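PDB 3TBF: glucosamine--fructose-6-phosphate aminotransferase [isomerizing] from Francisella tularensis subsp. tularensis, which probably catalyses, through this C-terminal isomerase domain, the conversion of fructose 6-phosphate to glucosamine 6-phosphate with ammonia drawn from glutamine. Local coordinates for residues H300-K312 with F320-H332. Numbering follows the deposited sequence.
Sequences HARGGKLILFVDK and FDNSIVLELDAGH
Leu306 and Phe320 meet where strands 305-311 and 324-328 begin to pair: Leu306 CD2 sits over one face of the Phe320 ring, 3.8 Å from its centroid, a CH-pi contact suited to a branched aliphatic chain. Phe320 CG lies anti to its carbonyl carbon (chi1 -59°), which lays the ring against Leu306 and Leu308 CD1. His300, aromatic yet polar, has CG near Phe320 CD1 and donates its NE2 N-H to Asp321 O at 3.2 Å, on a lone pair, though the bond is bent (138°) and tilted from the imidazole plane. The strands then pair in parallel, from Ile324 N to Leu306 O (2.9 Å) through to Lys312 N and Leu328 O. Phe309 CD1 packs against Leu326 CB at 3.9 Å; Leu326 also touches helix 214-221, and Phe309 helix 335-355. Asp311 OD2 accepts Ala330 N at 3.0 Å from above the carboxylate plane and a water shared with Gly331 O, while OD1 takes Ala313 N. Phe320 also touches Leu293 and Leu296 of helix 289-301, and Ser323 OG bonds Phe320 O, bracing its type II turn. This SIS-domain sheet edge thus has an apolar Ile307/Phe309/Leu326 face, a Val310/Val325 face also carrying partly exposed Glu327, and a carboxylate consistent with holding the loop after strand 324-328.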
loop_
_atom_site.group_PDB
_atom_site.type_symbol
_atom_site.label_atom_id
_atom_site.label_comp_id
_atom_site.label_asym_id
_atom_site.label_seq_id
_atom_site.Cartn_x
_atom_site.Cartn_y
_atom_site.Cartn_z
ATOM N N HIS A 300 2.266 -7.545 22.063
ATOM C CA HIS A 300 2.347 -8.522 23.142
ATOM C C HIS A 300 1.380 -8.175 24.255
ATOM O O HIS A 300 0.684 -9.023 24.793
ATOM C CB HIS A 300 3.738 -8.580 23.747
ATOM C CG HIS A 300 3.892 -9.698 24.738
ATOM N ND1 HIS A 300 4.051 -9.485 26.095
ATOM C CD2 HIS A 300 3.831 -11.042 24.567
ATOM C CE1 HIS A 300 4.130 -10.655 26.705
ATOM N NE2 HIS A 300 3.991 -11.613 25.803
ATOM N N ALA A 301 1.308 -6.893 24.553
ATOM C CA ALA A 301 0.338 -6.405 25.526
ATOM C C ALA A 301 -1.105 -6.871 25.264
ATOM O O ALA A 301 -1.876 -6.952 26.225
ATOM C CB ALA A 301 0.414 -4.887 25.648
ATOM N N ARG A 302 -1.479 -7.214 24.015
ATOM C CA ARG A 302 -2.871 -7.664 23.754
ATOM C C ARG A 302 -3.055 -9.186 23.712
ATOM O O ARG A 302 -4.117 -9.678 23.339
ATOM C CB ARG A 302 -3.451 -7.044 22.469
ATOM C CG ARG A 302 -3.320 -5.532 22.330
ATOM C CD ARG A 302 -4.495 -4.845 22.944
ATOM N NE ARG A 302 -4.428 -3.384 22.835
ATOM C CZ ARG A 302 -5.216 -2.628 22.063
ATOM N NH1 ARG A 302 -6.158 -3.169 21.284
ATOM N NH2 ARG A 302 -5.066 -1.302 22.072
ATOM N N GLY A 303 -2.039 -9.939 24.088
ATOM C CA GLY A 303 -2.125 -11.405 24.023
ATOM C C GLY A 303 -1.824 -12.046 22.673
ATOM O O GLY A 303 -2.100 -13.240 22.458
ATOM N N GLY A 304 -1.241 -11.280 21.756
ATOM C CA GLY A 304 -0.807 -11.845 20.472
ATOM C C GLY A 304 0.223 -12.924 20.683
ATOM O O GLY A 304 1.064 -12.823 21.578
ATOM N N LYS A 305 0.149 -13.973 19.877
ATOM C CA LYS A 305 1.153 -15.018 19.908
ATOM C C LYS A 305 2.304 -14.679 18.919
ATOM O O LYS A 305 2.175 -14.829 17.697
ATOM C CB LYS A 305 0.505 -16.365 19.618
ATOM C CG LYS A 305 1.455 -17.561 19.679
ATOM C CD LYS A 305 2.297 -17.558 20.957
ATOM C CE LYS A 305 2.442 -18.962 21.567
ATOM N NZ LYS A 305 3.285 -19.830 20.716
ATOM N N LEU A 306 3.421 -14.219 19.484
ATOM C CA LEU A 306 4.544 -13.695 18.739
ATOM C C LEU A 306 5.407 -14.856 18.266
ATOM O O LEU A 306 5.829 -15.702 19.086
ATOM C CB LEU A 306 5.416 -12.751 19.603
ATOM C CG LEU A 306 5.069 -11.252 19.717
ATOM C CD1 LEU A 306 3.561 -11.069 19.884
ATOM C CD2 LEU A 306 5.821 -10.535 20.878
ATOM N N ILE A 307 5.614 -14.882 16.936
ATOM C CA ILE A 307 6.490 -15.820 16.236
ATOM C C ILE A 307 7.489 -14.981 15.486
ATOM O O ILE A 307 7.129 -14.285 14.507
ATOM C CB ILE A 307 5.688 -16.649 15.254
ATOM C CG1 ILE A 307 4.675 -17.503 16.024
ATOM C CG2 ILE A 307 6.573 -17.497 14.460
ATOM C CD1 ILE A 307 3.624 -18.081 15.149
ATOM N N LEU A 308 8.732 -14.999 15.968
ATOM C CA LEU A 308 9.702 -14.016 15.535
ATOM C C LEU A 308 10.888 -14.633 14.876
ATOM O O LEU A 308 11.467 -15.555 15.400
ATOM C CB LEU A 308 10.168 -13.180 16.698
ATOM C CG LEU A 308 9.100 -12.550 17.601
ATOM C CD1 LEU A 308 9.813 -11.918 18.750
ATOM C CD2 LEU A 308 8.201 -11.548 16.870
ATOM N N PHE A 309 11.245 -14.089 13.720
ATOM C CA PHE A 309 12.432 -14.421 13.035
ATOM C C PHE A 309 13.370 -13.255 13.149
ATOM O O PHE A 309 13.121 -12.151 12.693
ATOM C CB PHE A 309 12.119 -14.695 11.587
ATOM C CG PHE A 309 11.205 -15.854 11.384
ATOM C CD1 PHE A 309 11.628 -17.141 11.616
ATOM C CD2 PHE A 309 9.932 -15.658 10.970
ATOM C CE1 PHE A 309 10.779 -18.221 11.438
ATOM C CE2 PHE A 309 9.088 -16.739 10.779
ATOM C CZ PHE A 309 9.533 -18.027 11.035
ATOM N N VAL A 310 14.497 -13.519 13.740
ATOM C CA VAL A 310 15.303 -12.509 14.375
ATOM C C VAL A 310 16.728 -12.733 13.940
ATOM O O VAL A 310 17.122 -13.848 13.772
ATOM C CB VAL A 310 15.112 -12.730 15.903
ATOM C CG1 VAL A 310 16.405 -12.508 16.704
ATOM C CG2 VAL A 310 13.865 -11.998 16.414
ATOM N N ASP A 311 17.494 -11.677 13.729
ATOM C CA ASP A 311 18.919 -11.812 13.408
ATOM C C ASP A 311 19.642 -12.136 14.706
ATOM O O ASP A 311 19.287 -11.575 15.761
ATOM C CB ASP A 311 19.494 -10.530 12.808
ATOM C CG ASP A 311 20.958 -10.675 12.388
ATOM O OD1 ASP A 311 21.869 -10.730 13.254
ATOM O OD2 ASP A 311 21.216 -10.752 11.169
ATOM N N LYS A 312 20.635 -13.023 14.633
ATOM C CA LYS A 312 21.353 -13.515 15.832
ATOM C C LYS A 312 21.919 -12.364 16.659
ATOM O O LYS A 312 21.868 -12.414 17.868
ATOM C CB LYS A 312 22.499 -14.469 15.467
ATOM C CG LYS A 312 22.055 -15.807 14.754
ATOM C CD LYS A 312 23.269 -16.692 14.412
ATOM C CE LYS A 312 23.049 -18.209 14.667
ATOM N NZ LYS A 312 24.156 -19.052 13.986
ATOM N N PHE A 320 10.232 -11.838 24.961
ATOM C CA PHE A 320 8.775 -11.858 25.171
ATOM C C PHE A 320 8.303 -13.174 25.758
ATOM O O PHE A 320 8.498 -14.226 25.150
ATOM C CB PHE A 320 8.039 -11.565 23.854
ATOM C CG PHE A 320 8.393 -10.238 23.272
ATOM C CD1 PHE A 320 7.733 -9.115 23.666
ATOM C CD2 PHE A 320 9.447 -10.111 22.377
ATOM C CE1 PHE A 320 8.071 -7.875 23.156
ATOM C CE2 PHE A 320 9.799 -8.859 21.866
ATOM C CZ PHE A 320 9.106 -7.743 22.267
ATOM N N ASP A 321 7.693 -13.107 26.942
ATOM C CA ASP A 321 7.170 -14.291 27.621
ATOM C C ASP A 321 6.318 -15.052 26.615
ATOM O O ASP A 321 5.540 -14.440 25.866
ATOM C CB ASP A 321 6.341 -13.897 28.874
ATOM C CG ASP A 321 6.016 -15.119 29.813
ATOM O OD1 ASP A 321 6.576 -15.180 30.950
ATOM O OD2 ASP A 321 5.198 -16.009 29.419
ATOM N N ASN A 322 6.518 -16.367 26.540
ATOM C CA ASN A 322 5.640 -17.241 25.751
ATOM C C ASN A 322 5.600 -17.017 24.195
ATOM O O ASN A 322 4.715 -17.550 23.505
ATOM C CB ASN A 322 4.215 -17.173 26.327
ATOM C CG ASN A 322 3.306 -18.293 25.804
ATOM O OD1 ASN A 322 2.353 -18.044 25.044
ATOM N ND2 ASN A 322 3.597 -19.530 26.212
ATOM N N SER A 323 6.558 -16.260 23.649
ATOM C CA SER A 323 6.773 -16.192 22.199
ATOM C C SER A 323 7.624 -17.357 21.688
ATOM O O SER A 323 8.187 -18.109 22.461
ATOM C CB SER A 323 7.464 -14.883 21.839
ATOM O OG SER A 323 8.784 -14.844 22.362
ATOM N N ILE A 324 7.685 -17.499 20.369
ATOM C CA ILE A 324 8.588 -18.440 19.689
ATOM C C ILE A 324 9.622 -17.651 18.909
ATOM O O ILE A 324 9.286 -16.787 18.125
ATOM C CB ILE A 324 7.846 -19.337 18.692
ATOM C CG1 ILE A 324 6.715 -20.083 19.382
ATOM C CG2 ILE A 324 8.792 -20.356 18.097
ATOM C CD1 ILE A 324 5.904 -20.943 18.417
ATOM N N VAL A 325 10.882 -17.948 19.105
ATOM C CA VAL A 325 11.933 -17.143 18.501
ATOM C C VAL A 325 12.962 -18.002 17.798
ATOM O O VAL A 325 13.616 -18.811 18.439
ATOM C CB VAL A 325 12.624 -16.286 19.552
ATOM C CG1 VAL A 325 13.611 -15.356 18.898
ATOM C CG2 VAL A 325 11.570 -15.504 20.353
ATOM N N LEU A 326 13.059 -17.835 16.481
ATOM C CA LEU A 326 14.032 -18.520 15.652
ATOM C C LEU A 326 15.010 -17.456 15.218
ATOM O O LEU A 326 14.600 -16.355 14.865
ATOM C CB LEU A 326 13.352 -19.184 14.447
ATOM C CG LEU A 326 12.803 -20.591 14.749
ATOM C CD1 LEU A 326 11.927 -20.547 15.981
ATOM C CD2 LEU A 326 12.008 -21.271 13.597
ATOM N N GLU A 327 16.292 -17.775 15.243
ATOM C CA GLU A 327 17.321 -16.798 14.996
ATOM C C GLU A 327 18.154 -17.207 13.812
ATOM O O GLU A 327 18.310 -18.378 13.526
ATOM C CB GLU A 327 18.194 -16.613 16.233
ATOM C CG GLU A 327 19.164 -17.715 16.486
ATOM C CD GLU A 327 20.071 -17.449 17.694
ATOM O OE1 GLU A 327 20.732 -16.374 17.744
ATOM O OE2 GLU A 327 20.114 -18.332 18.583
ATOM N N LEU A 328 18.715 -16.236 13.126
ATOM C CA LEU A 328 19.515 -16.535 11.985
ATOM C C LEU A 328 20.434 -15.378 11.682
ATOM O O LEU A 328 20.170 -14.274 12.083
ATOM C CB LEU A 328 18.592 -16.825 10.781
ATOM C CG LEU A 328 17.621 -15.769 10.215
ATOM C CD1 LEU A 328 17.322 -16.066 8.766
ATOM C CD2 LEU A 328 16.354 -15.801 10.990
ATOM N N ASP A 329 21.515 -15.635 10.960
ATOM C CA ASP A 329 22.366 -14.575 10.448
ATOM C C ASP A 329 21.780 -14.106 9.144
ATOM O O ASP A 329 21.680 -14.874 8.223
ATOM C CB ASP A 329 23.782 -15.082 10.216
ATOM C CG ASP A 329 24.761 -13.962 9.848
ATOM O OD1 ASP A 329 24.312 -12.784 9.637
ATOM O OD2 ASP A 329 25.984 -14.277 9.787
ATOM N N ALA A 330 21.390 -12.832 9.081
ATOM C CA ALA A 330 20.756 -12.242 7.884
ATOM C C ALA A 330 21.606 -11.199 7.133
ATOM O O ALA A 330 21.292 -10.832 5.985
ATOM C CB ALA A 330 19.414 -11.636 8.254
ATOM N N GLY A 331 22.657 -10.703 7.750
ATOM C CA GLY A 331 23.563 -9.816 7.070
ATOM C C GLY A 331 23.002 -8.425 7.167
ATOM O O GLY A 331 22.388 -8.094 8.153
ATOM N N HIS A 332 23.149 -7.630 6.114
ATOM C CA HIS A 332 22.812 -6.211 6.160
ATOM C C HIS A 332 21.687 -5.819 5.171
ATOM O O HIS A 332 20.774 -6.605 4.914
ATOM C CB HIS A 332 24.106 -5.390 6.001
ATOM C CG HIS A 332 25.143 -5.716 7.034
ATOM N ND1 HIS A 332 24.891 -5.650 8.391
ATOM C CD2 HIS A 332 26.430 -6.127 6.905
ATOM C CE1 HIS A 332 25.984 -6.003 9.047
ATOM N NE2 HIS A 332 26.930 -6.296 8.168
HETATM O O HOH W 1 19.482 -8.201 9.877
HETATM O O HOH W 2 23.321 -8.804 10.833
HETATM O O HOH W 3 22.403 -14.814 19.290
#